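Cytochrome oxidase subunit II (Rhodothermus marinus, PDB 1W2L) probably helps reduce oxygen to water as part of a caa3 oxidase, this piece being its heme c-carrying cytochrome c domain, which takes part in electron transfer. Local coordinates at residues A[54-62]-A[85-96]; A[22-32]-A[70-78]. One frame throughout, in Å; residues are numbered along the deposited sequence.

Contact 1 (A[54-62]-A[85-96]); sequences ENYLRESIL and EREVAALIEFIK. With HEC (heme c), chain B; ACT (acetate ion), chain D.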
loop_
_atom_site.group_PDB
_atom_site.type_symbol
_atom_site.label_atom_id
_atom_site.label_comp_id
_atom_site.label_asym_id
_atom_site.label_seq_id
_atom_site.Cartn_x
_atom_site.Cartn_y
_atom_site.Cartn_z
ATOM N N GLU A 54 9.320 -3.335 -3.867
ATOM C CA GLU A 54 9.113 -1.906 -4.042
ATOM C C GLU A 54 8.253 -1.598 -5.247
ATOM O O GLU A 54 7.343 -0.753 -5.201
ATOM C CB GLU A 54 10.447 -1.196 -4.183
ATOM C CG GLU A 54 10.545 0.240 -3.851
ATOM C CD GLU A 54 11.586 0.682 -2.828
ATOM O OE1 GLU A 54 12.071 -0.086 -1.942
ATOM O OE2 GLU A 54 11.964 1.853 -2.799
ATOM N N ASN A 55 8.544 -2.284 -6.380
ATOM C CA ASN A 55 7.750 -2.075 -7.578
ATOM C C ASN A 55 6.294 -2.439 -7.386
ATOM O O ASN A 55 5.384 -1.762 -7.909
ATOM C CB ASN A 55 8.320 -2.837 -8.764
ATOM C CG ASN A 55 9.507 -2.118 -9.370
ATOM O OD1 ASN A 55 9.656 -0.943 -9.175
ATOM N ND2 ASN A 55 10.330 -2.824 -10.052
ATOM N N TYR A 56 6.014 -3.518 -6.666
ATOM C CA TYR A 56 4.626 -3.863 -6.410
ATOM C C TYR A 56 3.921 -2.807 -5.582
ATOM O O TYR A 56 2.761 -2.482 -5.838
ATOM C CB TYR A 56 4.542 -5.244 -5.723
ATOM C CG TYR A 56 3.154 -5.504 -5.184
ATOM C CD1 TYR A 56 2.141 -5.839 -6.070
ATOM C CD2 TYR A 56 2.826 -5.363 -3.870
ATOM C CE1 TYR A 56 0.853 -6.061 -5.630
ATOM C CE2 TYR A 56 1.536 -5.583 -3.416
ATOM C CZ TYR A 56 0.544 -5.932 -4.301
ATOM O OH TYR A 56 -0.739 -6.149 -3.893
ATOM N N LEU A 57 4.583 -2.287 -4.568
ATOM C CA LEU A 57 3.978 -1.246 -3.751
ATOM C C LEU A 57 3.710 -0.007 -4.598
ATOM O O LEU A 57 2.657 0.610 -4.506
ATOM C CB LEU A 57 4.846 -0.944 -2.540
ATOM C CG LEU A 57 5.051 -2.096 -1.561
ATOM C CD1 LEU A 57 5.977 -1.667 -0.418
ATOM C CD2 LEU A 57 3.727 -2.587 -1.024
ATOM N N ARG A 58 4.668 0.370 -5.434
ATOM C CA ARG A 58 4.548 1.535 -6.302
ATOM C C ARG A 58 3.369 1.342 -7.244
ATOM O O ARG A 58 2.549 2.271 -7.420
ATOM C CB ARG A 58 5.887 1.844 -7.034
ATOM C CG ARG A 58 5.932 2.994 -7.993
ATOM C CD ARG A 58 7.320 2.967 -8.711
ATOM N NE ARG A 58 7.177 4.067 -9.680
ATOM C CZ ARG A 58 7.319 5.337 -9.475
ATOM N NH1 ARG A 58 7.656 5.719 -8.230
ATOM N NH2 ARG A 58 7.148 6.220 -10.481
ATOM N N GLU A 59 3.283 0.199 -7.871
ATOM C CA GLU A 59 2.234 -0.133 -8.838
ATOM C C GLU A 59 0.864 -0.108 -8.137
ATOM O O GLU A 59 -0.145 0.342 -8.657
ATOM C CB GLU A 59 2.391 -1.477 -9.503
ATOM C CG GLU A 59 1.319 -2.002 -10.429
ATOM C CD GLU A 59 1.123 -3.464 -10.733
ATOM O OE1 GLU A 59 1.159 -4.391 -9.863
ATOM O OE2 GLU A 59 0.893 -3.775 -11.937
ATOM N N SER A 60 0.805 -0.626 -6.919
ATOM C CA SER A 60 -0.417 -0.680 -6.159
ATOM C C SER A 60 -0.956 0.729 -5.853
ATOM O O SER A 60 -2.192 0.919 -5.867
ATOM C CB SER A 60 -0.203 -1.438 -4.847
ATOM O OG SER A 60 0.047 -2.797 -5.058
ATOM N N ILE A 61 -0.076 1.661 -5.622
ATOM C CA ILE A 61 -0.450 3.028 -5.271
ATOM C C ILE A 61 -0.748 3.850 -6.514
ATOM O O ILE A 61 -1.757 4.571 -6.571
ATOM C CB ILE A 61 0.686 3.666 -4.417
ATOM C CG1 ILE A 61 0.838 2.934 -3.087
ATOM C CG2 ILE A 61 0.424 5.147 -4.207
ATOM C CD1 ILE A 61 2.103 3.281 -2.329
ATOM N N LEU A 62 0.106 3.784 -7.520
ATOM C CA LEU A 62 0.044 4.584 -8.729
ATOM C C LEU A 62 -0.780 4.030 -9.846
ATOM O O LEU A 62 -1.237 4.810 -10.701
ATOM C CB LEU A 62 1.424 4.869 -9.327
ATOM C CG LEU A 62 2.313 5.755 -8.463
ATOM C CD1 LEU A 62 3.693 5.836 -9.065
ATOM C CD2 LEU A 62 1.716 7.160 -8.355
ATOM N N GLU A 85 6.713 11.771 -6.847
ATOM C CA GLU A 85 7.728 10.761 -6.616
ATOM C C GLU A 85 8.170 10.741 -5.144
ATOM O O GLU A 85 8.376 9.662 -4.586
ATOM C CB GLU A 85 8.913 10.968 -7.572
ATOM C CG GLU A 85 8.540 10.475 -8.983
ATOM C CD GLU A 85 8.333 8.981 -9.153
ATOM O OE1 GLU A 85 7.221 8.474 -9.424
ATOM O OE2 GLU A 85 9.335 8.220 -9.049
ATOM N N ARG A 86 8.303 11.898 -4.520
ATOM C CA ARG A 86 8.734 11.954 -3.101
ATOM C C ARG A 86 7.667 11.325 -2.229
ATOM O O ARG A 86 7.970 10.585 -1.317
ATOM C CB ARG A 86 9.029 13.402 -2.678
ATOM C CG ARG A 86 9.230 13.755 -1.231
ATOM C CD ARG A 86 9.650 15.221 -1.034
ATOM N NE ARG A 86 9.876 15.504 0.379
ATOM C CZ ARG A 86 9.930 15.889 1.609
ATOM N NH1 ARG A 86 9.183 16.928 2.065
ATOM N NH2 ARG A 86 10.712 15.339 2.572
ATOM N N GLU A 87 6.397 11.643 -2.499
ATOM C CA GLU A 87 5.305 11.114 -1.675
ATOM C C GLU A 87 5.220 9.612 -1.814
ATOM O O GLU A 87 4.998 8.939 -0.823
ATOM C CB GLU A 87 3.990 11.760 -2.122
ATOM C CG GLU A 87 3.905 13.231 -1.689
ATOM C CD GLU A 87 2.681 13.944 -2.248
ATOM O OE1 GLU A 87 2.286 13.628 -3.401
ATOM O OE2 GLU A 87 2.103 14.838 -1.584
ATOM N N VAL A 88 5.366 9.066 -3.023
ATOM C CA VAL A 88 5.316 7.605 -3.177
ATOM C C VAL A 88 6.477 6.978 -2.412
ATOM O O VAL A 88 6.308 5.973 -1.719
ATOM C CB VAL A 88 5.328 7.191 -4.663
ATOM C CG1 VAL A 88 5.458 5.691 -4.825
ATOM C CG2 VAL A 88 4.042 7.711 -5.319
ATOM N N ALA A 89 7.672 7.544 -2.584
ATOM C CA ALA A 89 8.830 7.001 -1.911
ATOM C C ALA A 89 8.628 7.004 -0.388
ATOM O O ALA A 89 9.019 6.045 0.312
ATOM C CB ALA A 89 10.086 7.772 -2.267
ATOM N N ALA A 90 8.047 8.071 0.131
ATOM C CA ALA A 90 7.798 8.212 1.560
ATOM C C ALA A 90 6.797 7.197 2.064
ATOM O O ALA A 90 7.023 6.541 3.070
ATOM C CB ALA A 90 7.288 9.629 1.867
ATOM N N LEU A 91 5.704 7.033 1.348
ATOM C CA LEU A 91 4.717 6.031 1.731
ATOM C C LEU A 91 5.344 4.655 1.752
ATOM O O LEU A 91 5.076 3.844 2.616
ATOM C CB LEU A 91 3.504 6.054 0.792
ATOM C CG LEU A 91 2.532 7.211 1.046
ATOM C CD1 LEU A 91 1.679 7.457 -0.171
ATOM C CD2 LEU A 91 1.656 7.000 2.258
ATOM N N ILE A 92 6.155 4.342 0.743
ATOM C CA ILE A 92 6.797 3.019 0.705
ATOM C C ILE A 92 7.772 2.834 1.856
ATOM O O ILE A 92 7.812 1.744 2.433
ATOM C CB ILE A 92 7.363 2.779 -0.700
ATOM C CG1 ILE A 92 6.174 2.621 -1.649
ATOM C CG2 ILE A 92 8.270 1.556 -0.708
ATOM C CD1 ILE A 92 6.522 2.454 -3.109
ATOM N N GLU A 93 8.546 3.874 2.182
ATOM C CA GLU A 93 9.448 3.755 3.326
ATOM C C GLU A 93 8.670 3.456 4.611
ATOM O O GLU A 93 9.047 2.609 5.428
ATOM C CB GLU A 93 10.315 4.991 3.442
ATOM C CG GLU A 93 11.439 4.970 2.426
ATOM C CD GLU A 93 12.201 3.679 2.200
ATOM O OE1 GLU A 93 12.095 3.109 1.090
ATOM O OE2 GLU A 93 12.861 3.214 3.144
ATOM N N PHE A 94 7.549 4.152 4.775
ATOM C CA PHE A 94 6.702 3.902 5.944
ATOM C C PHE A 94 6.160 2.477 5.924
ATOM O O PHE A 94 6.210 1.758 6.929
ATOM C CB PHE A 94 5.554 4.899 5.958
ATOM C CG PHE A 94 4.518 4.648 7.030
ATOM C CD1 PHE A 94 4.787 5.030 8.348
ATOM C CD2 PHE A 94 3.324 4.030 6.787
ATOM C CE1 PHE A 94 3.853 4.804 9.356
ATOM C CE2 PHE A 94 2.385 3.811 7.779
ATOM C CZ PHE A 94 2.638 4.192 9.082
ATOM N N ILE A 95 5.671 2.018 4.774
ATOM C CA ILE A 95 5.161 0.626 4.693
ATOM C C ILE A 95 6.251 -0.379 5.006
ATOM O O ILE A 95 5.956 -1.335 5.738
ATOM C CB ILE A 95 4.516 0.311 3.324
ATOM C CG1 ILE A 95 3.276 1.150 3.126
ATOM C CG2 ILE A 95 4.261 -1.174 3.144
ATOM C CD1 ILE A 95 2.755 1.065 1.710
ATOM N N LYS A 96 7.443 -0.199 4.465
ATOM C CA LYS A 96 8.484 -1.218 4.625
ATOM C C LYS A 96 8.824 -1.465 6.065
ATOM O O LYS A 96 9.270 -2.565 6.398
ATOM C CB LYS A 96 9.780 -0.812 3.916
ATOM C CG LYS A 96 9.741 -0.923 2.419
ATOM C CD LYS A 96 11.009 -0.618 1.670
ATOM C CE LYS A 96 12.255 -0.340 2.450
ATOM N NZ LYS A 96 13.252 0.095 1.371
HETATM FE FE HEC B . -4.942 0.645 -0.525
HETATM C CHA HEC B . -4.439 -2.554 -1.609
HETATM C CHB HEC B . -1.575 1.174 -0.548
HETATM C CHC HEC B . -5.465 3.848 0.463
HETATM C CHD HEC B . -8.275 -0.018 -0.149
HETATM N NA HEC B . -3.329 -0.475 -1.012
HETATM C C1A HEC B . -3.337 -1.779 -1.470
HETATM C C2A HEC B . -1.966 -2.217 -1.537
HETATM C C3A HEC B . -1.170 -1.166 -1.293
HETATM C C4A HEC B . -2.019 -0.037 -0.943
HETATM C CMA HEC B . 0.355 -1.121 -1.209
HETATM C CAA HEC B . -1.569 -3.680 -1.767
HETATM C CBA HEC B . -1.692 -4.355 -0.403
HETATM C CGA HEC B . -1.374 -5.888 -0.329
HETATM O O1A HEC B . -1.720 -6.388 0.714
HETATM O O2A HEC B . -0.873 -6.442 -1.343
HETATM N NB HEC B . -3.739 2.210 -0.109
HETATM C C1B HEC B . -2.420 2.195 -0.146
HETATM C C2B HEC B . -1.873 3.510 0.264
HETATM C C3B HEC B . -2.989 4.280 0.478
HETATM C C4B HEC B . -4.152 3.477 0.288
HETATM C CMB HEC B . -0.447 3.842 0.423
HETATM C CAB HEC B . -3.055 5.736 0.876
HETATM C CBB HEC B . -2.262 6.597 -0.137
HETATM N NC HEC B . -6.530 1.726 -0.004
HETATM C C1C HEC B . -6.517 3.060 0.396
HETATM C C2C HEC B . -7.914 3.429 0.738
HETATM C C3C HEC B . -8.678 2.356 0.559
HETATM C C4C HEC B . -7.849 1.288 0.081
HETATM C CMC HEC B . -8.281 4.826 1.239
HETATM C CAC HEC B . -10.150 2.156 0.947
HETATM C CBC HEC B . -11.174 3.068 0.314
HETATM N ND HEC B . -6.117 -0.960 -0.865
HETATM C C1D HEC B . -7.453 -1.039 -0.609
HETATM C C2D HEC B . -7.938 -2.374 -0.876
HETATM C C3D HEC B . -6.864 -3.039 -1.299
HETATM C C4D HEC B . -5.727 -2.196 -1.308
HETATM C CMD HEC B . -9.325 -2.817 -0.675
HETATM C CAD HEC B . -6.825 -4.559 -1.726
HETATM C CBD HEC B . -7.299 -4.756 -3.164
HETATM C CGD HEC B . -6.237 -4.370 -4.136
HETATM O O1D HEC B . -6.380 -3.354 -4.877
HETATM O O2D HEC B . -5.172 -5.058 -4.167
HETATM C C ACT D . 12.662 -4.733 -3.738
HETATM O O ACT D . 11.864 -4.206 -2.917
HETATM O OXT ACT D . 12.659 -4.820 -4.955
HETATM C CH3 ACT D . 13.908 -5.379 -3.056
HETATM O O HOH W 1 13.493 1.801 -0.548
#
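With CG1 of Ile92 anti to the carbonyl carbon (chi1 -69°) and chi2 extended, CD1 reaches helix 54-62 and lies 3.8 Å from Leu57 CB. The Ile92 side chain is a knob in the hole formed by Glu54, Leu57, Arg58 and Ile61. Its CG2 branch faces Leu57 CD1 and the carboxylate carbon of Glu54. Toward the start of helix 85-96, Leu62 CD2 meets Val88 CG2 at 3.9 Å.

Arg58 runs extended and crosses Glu85 at about a right angle. The two form a salt bridge, though the modelled 2.5 Å from Arg58 NH2 to Glu85 OE1 is doubtfully short. Leu62 CD1 sits over one guanidinium face. At the other end, Lys96 NZ pairs with Glu93 OE1 at 3.2 Å and more loosely with Glu54 OE1 at 3.5 Å. It probably offsets the nearness of the Glu54 and Glu93 carboxylates. A water accepts from Lys96 NZ and lies against Glu54 OE2 and Glu93 OE1.

The helix segments run at 123° to each other, their axes 10.2 Å apart. Leu57, Ser60 and Ile61 touch the heme c, and Tyr56 OH donates to its propionate. Helix 5-15 packs against helix 85-96 through Leu8, Ala10 and Leu12, as in the helical core of a cytochrome c fold.

Contact 2 (A[22-32]-A[70-78]); sequences HSIDGSRLVGP and QGYPNVMPA. With HEC (heme c), chain B.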
loop_
_atom_site.group_PDB
_atom_site.type_symbol
_atom_site.label_atom_id
_atom_site.label_comp_id
_atom_site.label_asym_id
_atom_site.label_seq_id
_atom_site.Cartn_x
_atom_site.Cartn_y
_atom_site.Cartn_z
ATOM N N HIS A 22 -6.419 0.760 5.697
ATOM C CA HIS A 22 -5.244 -0.092 5.961
ATOM C C HIS A 22 -4.727 0.163 7.366
ATOM O O HIS A 22 -4.294 1.302 7.661
ATOM C CB HIS A 22 -4.112 0.286 4.984
ATOM C CG HIS A 22 -4.372 -0.036 3.545
ATOM N ND1 HIS A 22 -4.369 -1.313 3.043
ATOM C CD2 HIS A 22 -4.593 0.800 2.494
ATOM C CE1 HIS A 22 -4.590 -1.242 1.719
ATOM N NE2 HIS A 22 -4.728 0.032 1.388
ATOM N N SER A 23 -4.709 -0.865 8.188
ATOM C CA SER A 23 -4.171 -0.818 9.524
ATOM C C SER A 23 -2.660 -1.008 9.489
ATOM O O SER A 23 -2.093 -1.394 8.491
ATOM C CB SER A 23 -4.804 -1.858 10.404
ATOM O OG SER A 23 -4.243 -3.122 10.051
ATOM N N ILE A 24 -2.047 -0.743 10.649
ATOM C CA ILE A 24 -0.613 -1.077 10.791
ATOM C C ILE A 24 -0.418 -2.077 11.905
ATOM O O ILE A 24 0.723 -2.390 12.296
ATOM C CB ILE A 24 0.245 0.172 10.983
ATOM C CG1 ILE A 24 -0.146 1.086 12.148
ATOM C CG2 ILE A 24 0.280 0.955 9.691
ATOM C CD1 ILE A 24 0.930 2.121 12.454
ATOM N N ASP A 25 -1.498 -2.669 12.432
ATOM C CA ASP A 25 -1.402 -3.598 13.570
ATOM C C ASP A 25 -1.841 -5.034 13.261
ATOM O O ASP A 25 -2.032 -5.866 14.142
ATOM C CB ASP A 25 -2.218 -3.111 14.796
ATOM C CG ASP A 25 -3.695 -3.137 14.493
ATOM O OD1 ASP A 25 -4.135 -3.396 13.334
ATOM O OD2 ASP A 25 -4.446 -2.885 15.446
ATOM N N GLY A 26 -1.984 -5.339 11.973
ATOM C CA GLY A 26 -2.369 -6.636 11.523
ATOM C C GLY A 26 -3.826 -6.867 11.309
ATOM O O GLY A 26 -4.184 -7.876 10.710
ATOM N N SER A 27 -4.669 -5.963 11.750
ATOM C CA SER A 27 -6.114 -6.082 11.601
ATOM C C SER A 27 -6.544 -5.810 10.163
ATOM O O SER A 27 -6.013 -5.013 9.433
ATOM C CB SER A 27 -6.867 -5.145 12.542
ATOM O OG SER A 27 -6.538 -3.773 12.303
ATOM N N ARG A 28 -7.538 -6.536 9.703
ATOM C CA ARG A 28 -8.167 -6.341 8.432
ATOM C C ARG A 28 -9.235 -5.271 8.518
ATOM O O ARG A 28 -10.126 -5.320 9.353
ATOM C CB ARG A 28 -8.794 -7.684 7.955
ATOM C CG ARG A 28 -9.469 -7.560 6.606
ATOM C CD ARG A 28 -9.882 -8.917 6.022
ATOM N NE ARG A 28 -10.742 -8.688 4.855
ATOM C CZ ARG A 28 -10.770 -9.271 3.665
ATOM N NH1 ARG A 28 -9.926 -10.276 3.416
ATOM N NH2 ARG A 28 -11.667 -8.843 2.751
ATOM N N LEU A 29 -9.179 -4.277 7.659
ATOM C CA LEU A 29 -10.181 -3.227 7.563
ATOM C C LEU A 29 -10.810 -3.424 6.180
ATOM O O LEU A 29 -10.896 -4.557 5.685
ATOM C CB LEU A 29 -9.522 -1.892 7.736
ATOM C CG LEU A 29 -8.873 -1.636 9.076
ATOM C CD1 LEU A 29 -8.276 -0.226 9.066
ATOM C CD2 LEU A 29 -9.909 -1.827 10.185
ATOM N N VAL A 30 -11.168 -2.422 5.438
ATOM C CA VAL A 30 -11.594 -2.598 4.066
ATOM C C VAL A 30 -10.497 -3.246 3.249
ATOM O O VAL A 30 -10.736 -4.117 2.429
ATOM C CB VAL A 30 -12.062 -1.246 3.521
ATOM C CG1 VAL A 30 -12.238 -1.272 2.031
ATOM C CG2 VAL A 30 -13.405 -0.845 4.155
ATOM N N GLY A 31 -9.276 -2.801 3.440
ATOM C CA GLY A 31 -8.103 -3.348 2.789
ATOM C C GLY A 31 -7.213 -4.128 3.770
ATOM O O GLY A 31 -7.472 -4.183 4.983
ATOM N N PRO A 32 -6.202 -4.737 3.206
ATOM C CA PRO A 32 -5.247 -5.539 4.005
ATOM C C PRO A 32 -4.360 -4.670 4.872
ATOM O O PRO A 32 -4.032 -3.539 4.571
ATOM C CB PRO A 32 -4.456 -6.284 2.968
ATOM C CG PRO A 32 -4.585 -5.450 1.722
ATOM C CD PRO A 32 -5.932 -4.804 1.779
ATOM N N GLN A 70 -6.591 -11.103 -3.843
ATOM C CA GLN A 70 -7.801 -11.950 -3.747
ATOM C C GLN A 70 -8.521 -11.698 -2.434
ATOM O O GLN A 70 -7.971 -11.550 -1.342
ATOM C CB GLN A 70 -7.348 -13.378 -3.947
ATOM C CG GLN A 70 -7.192 -14.191 -2.736
ATOM C CD GLN A 70 -6.844 -15.656 -2.922
ATOM O OE1 GLN A 70 -7.166 -16.258 -3.938
ATOM N NE2 GLN A 70 -6.177 -16.155 -1.915
ATOM N N GLY A 71 -9.841 -11.726 -2.543
ATOM C CA GLY A 71 -10.730 -11.645 -1.409
ATOM C C GLY A 71 -10.893 -10.256 -0.846
ATOM O O GLY A 71 -11.423 -10.120 0.265
ATOM N N TYR A 72 -10.538 -9.254 -1.609
ATOM C CA TYR A 72 -10.782 -7.844 -1.289
ATOM C C TYR A 72 -11.574 -7.175 -2.376
ATOM O O TYR A 72 -11.440 -7.488 -3.563
ATOM C CB TYR A 72 -9.444 -7.112 -1.079
ATOM C CG TYR A 72 -8.783 -7.455 0.219
ATOM C CD1 TYR A 72 -9.176 -6.788 1.363
ATOM C CD2 TYR A 72 -7.808 -8.438 0.317
ATOM C CE1 TYR A 72 -8.584 -7.091 2.549
ATOM C CE2 TYR A 72 -7.225 -8.750 1.534
ATOM C CZ TYR A 72 -7.630 -8.051 2.670
ATOM O OH TYR A 72 -7.123 -8.276 3.919
ATOM N N PRO A 73 -12.354 -6.145 -2.025
ATOM C CA PRO A 73 -13.039 -5.354 -3.045
ATOM C C PRO A 73 -12.073 -4.430 -3.772
ATOM O O PRO A 73 -11.082 -3.978 -3.211
ATOM C CB PRO A 73 -14.044 -4.533 -2.208
ATOM C CG PRO A 73 -13.335 -4.344 -0.885
ATOM C CD PRO A 73 -12.581 -5.657 -0.669
ATOM N N ASN A 74 -12.392 -4.119 -5.026
ATOM C CA ASN A 74 -11.547 -3.290 -5.868
ATOM C C ASN A 74 -11.896 -1.824 -5.719
ATOM O O ASN A 74 -12.582 -1.253 -6.521
ATOM C CB ASN A 74 -11.637 -3.816 -7.304
ATOM C CG ASN A 74 -10.637 -3.151 -8.255
ATOM O OD1 ASN A 74 -9.863 -2.315 -7.817
ATOM N ND2 ASN A 74 -10.694 -3.479 -9.514
ATOM N N VAL A 75 -11.457 -1.244 -4.598
ATOM C CA VAL A 75 -11.864 0.099 -4.214
ATOM C C VAL A 75 -10.687 1.022 -3.941
ATOM O O VAL A 75 -10.913 2.118 -3.456
ATOM C CB VAL A 75 -12.836 0.081 -3.008
ATOM C CG1 VAL A 75 -14.141 -0.585 -3.395
ATOM C CG2 VAL A 75 -12.222 -0.535 -1.765
ATOM N N MET A 76 -9.455 0.696 -4.327
ATOM C CA MET A 76 -8.335 1.633 -4.157
ATOM C C MET A 76 -8.652 2.941 -4.876
ATOM O O MET A 76 -8.968 2.923 -6.073
ATOM C CB MET A 76 -7.024 1.028 -4.699
ATOM C CG MET A 76 -6.138 0.321 -3.699
ATOM S SD MET A 76 -5.288 1.463 -2.620
ATOM C CE MET A 76 -3.837 1.914 -3.400
ATOM N N PRO A 77 -8.503 4.093 -4.224
ATOM C CA PRO A 77 -8.773 5.390 -4.850
ATOM C C PRO A 77 -7.974 5.719 -6.073
ATOM O O PRO A 77 -6.796 5.472 -6.163
ATOM C CB PRO A 77 -8.433 6.403 -3.733
ATOM C CG PRO A 77 -8.775 5.641 -2.490
ATOM C CD PRO A 77 -8.357 4.229 -2.767
ATOM N N ALA A 78 -8.663 6.391 -7.008
ATOM C CA ALA A 78 -8.069 6.949 -8.198
ATOM C C ALA A 78 -7.072 8.072 -7.922
ATOM O O ALA A 78 -6.132 8.278 -8.666
ATOM C CB ALA A 78 -9.171 7.540 -9.058
HETATM FE FE HEC B . -4.942 0.645 -0.525
HETATM C CHA HEC B . -4.439 -2.554 -1.609
HETATM C CHB HEC B . -1.575 1.174 -0.548
HETATM C CHC HEC B . -5.465 3.848 0.463
HETATM C CHD HEC B . -8.275 -0.018 -0.149
HETATM N NA HEC B . -3.329 -0.475 -1.012
HETATM C C1A HEC B . -3.337 -1.779 -1.470
HETATM C C2A HEC B . -1.966 -2.217 -1.537
HETATM C C3A HEC B . -1.170 -1.166 -1.293
HETATM C C4A HEC B . -2.019 -0.037 -0.943
HETATM C CMA HEC B . 0.355 -1.121 -1.209
HETATM C CAA HEC B . -1.569 -3.680 -1.767
HETATM C CBA HEC B . -1.692 -4.355 -0.403
HETATM C CGA HEC B . -1.374 -5.888 -0.329
HETATM O O1A HEC B . -1.720 -6.388 0.714
HETATM O O2A HEC B . -0.873 -6.442 -1.343
HETATM N NB HEC B . -3.739 2.210 -0.109
HETATM C C1B HEC B . -2.420 2.195 -0.146
HETATM C C2B HEC B . -1.873 3.510 0.264
HETATM C C3B HEC B . -2.989 4.280 0.478
HETATM C C4B HEC B . -4.152 3.477 0.288
HETATM C CMB HEC B . -0.447 3.842 0.423
HETATM C CAB HEC B . -3.055 5.736 0.876
HETATM C CBB HEC B . -2.262 6.597 -0.137
HETATM N NC HEC B . -6.530 1.726 -0.004
HETATM C C1C HEC B . -6.517 3.060 0.396
HETATM C C2C HEC B . -7.914 3.429 0.738
HETATM C C3C HEC B . -8.678 2.356 0.559
HETATM C C4C HEC B . -7.849 1.288 0.081
HETATM C CMC HEC B . -8.281 4.826 1.239
HETATM C CAC HEC B . -10.150 2.156 0.947
HETATM C CBC HEC B . -11.174 3.068 0.314
HETATM N ND HEC B . -6.117 -0.960 -0.865
HETATM C C1D HEC B . -7.453 -1.039 -0.609
HETATM C C2D HEC B . -7.938 -2.374 -0.876
HETATM C C3D HEC B . -6.864 -3.039 -1.299
HETATM C C4D HEC B . -5.727 -2.196 -1.308
HETATM C CMD HEC B . -9.325 -2.817 -0.675
HETATM C CAD HEC B . -6.825 -4.559 -1.726
HETATM C CBD HEC B . -7.299 -4.756 -3.164
HETATM C CGD HEC B . -6.237 -4.370 -4.136
HETATM O O1D HEC B . -6.380 -3.354 -4.877
HETATM O O2D HEC B . -5.172 -5.058 -4.167
HETATM O O HOH W 2 -8.625 -12.040 1.411
#
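Gly31 and Tyr72 bring the two irregular segments together, their CA atoms 6.6 Å apart. A side chain on Gly31 would run into the ring of His22. Gly71 has a positive phi (77°), and its carbonyl O accepts from Arg28 NH2 at 2.8 Å. That bond is nearly straight (169°) and lies in the guanidinium plane.

Tyr72 is the centre of the contact. Its ring is sandwiched between Arg28 and Pro32. The guanidinium lies flat on one face, planes 10° apart, in a cation-pi stack with CZ 3.7 Å from the ring centroid of Tyr72. Pro32 CD makes a CH-pi contact with the opposite face. Val30 O lies at the ring edge. At the heme edge, Val30 CG1 packs on Val75 CG2 at 3.9 Å. Replacing Tyr72 by an alanine is likely to leave the Arg28 guanidinium without its stacking partner and open a gap over Pro32 beside the heme propionate arm.

His22 and Met76 meet through the metal. His22 NE2 binds the heme iron at 2.0 Å and Met76 SD binds it at 2.3 Å. Pro32 O accepts from His22 ND1 at 2.7 Å, in the ring plane, which helps fix the rotation of the imidazole, itself stacked on Phe34. This is the His-Met ligation of a class I cytochrome c. The Pro32 bond probably makes the imidazole a stronger electron donor, while the thioether is known to favour reduced iron.

How the contacts relate
The centres of contacts 1 and 2 lie about 16 Å apart, on opposite sides of the chain's centre, and the heme c lies between them. Contact 2 supplies both axial ligands of the iron. Contact 1 presents helix 54-62 to one edge of the porphyrin. The two meet directly at the Met76 ligand, whose CE is 3.1 Å from Ser60 O and 4.0 Å from Ile61 CA. A second touch joins Phe94 CE2 to Ile24 CG2 at 4.0 Å. The segments alternate along the chain, so the heme pocket is closed by parts far apart in sequence. Arg42 and Val69, from outside both contacts, also hydrogen-bond to the heme.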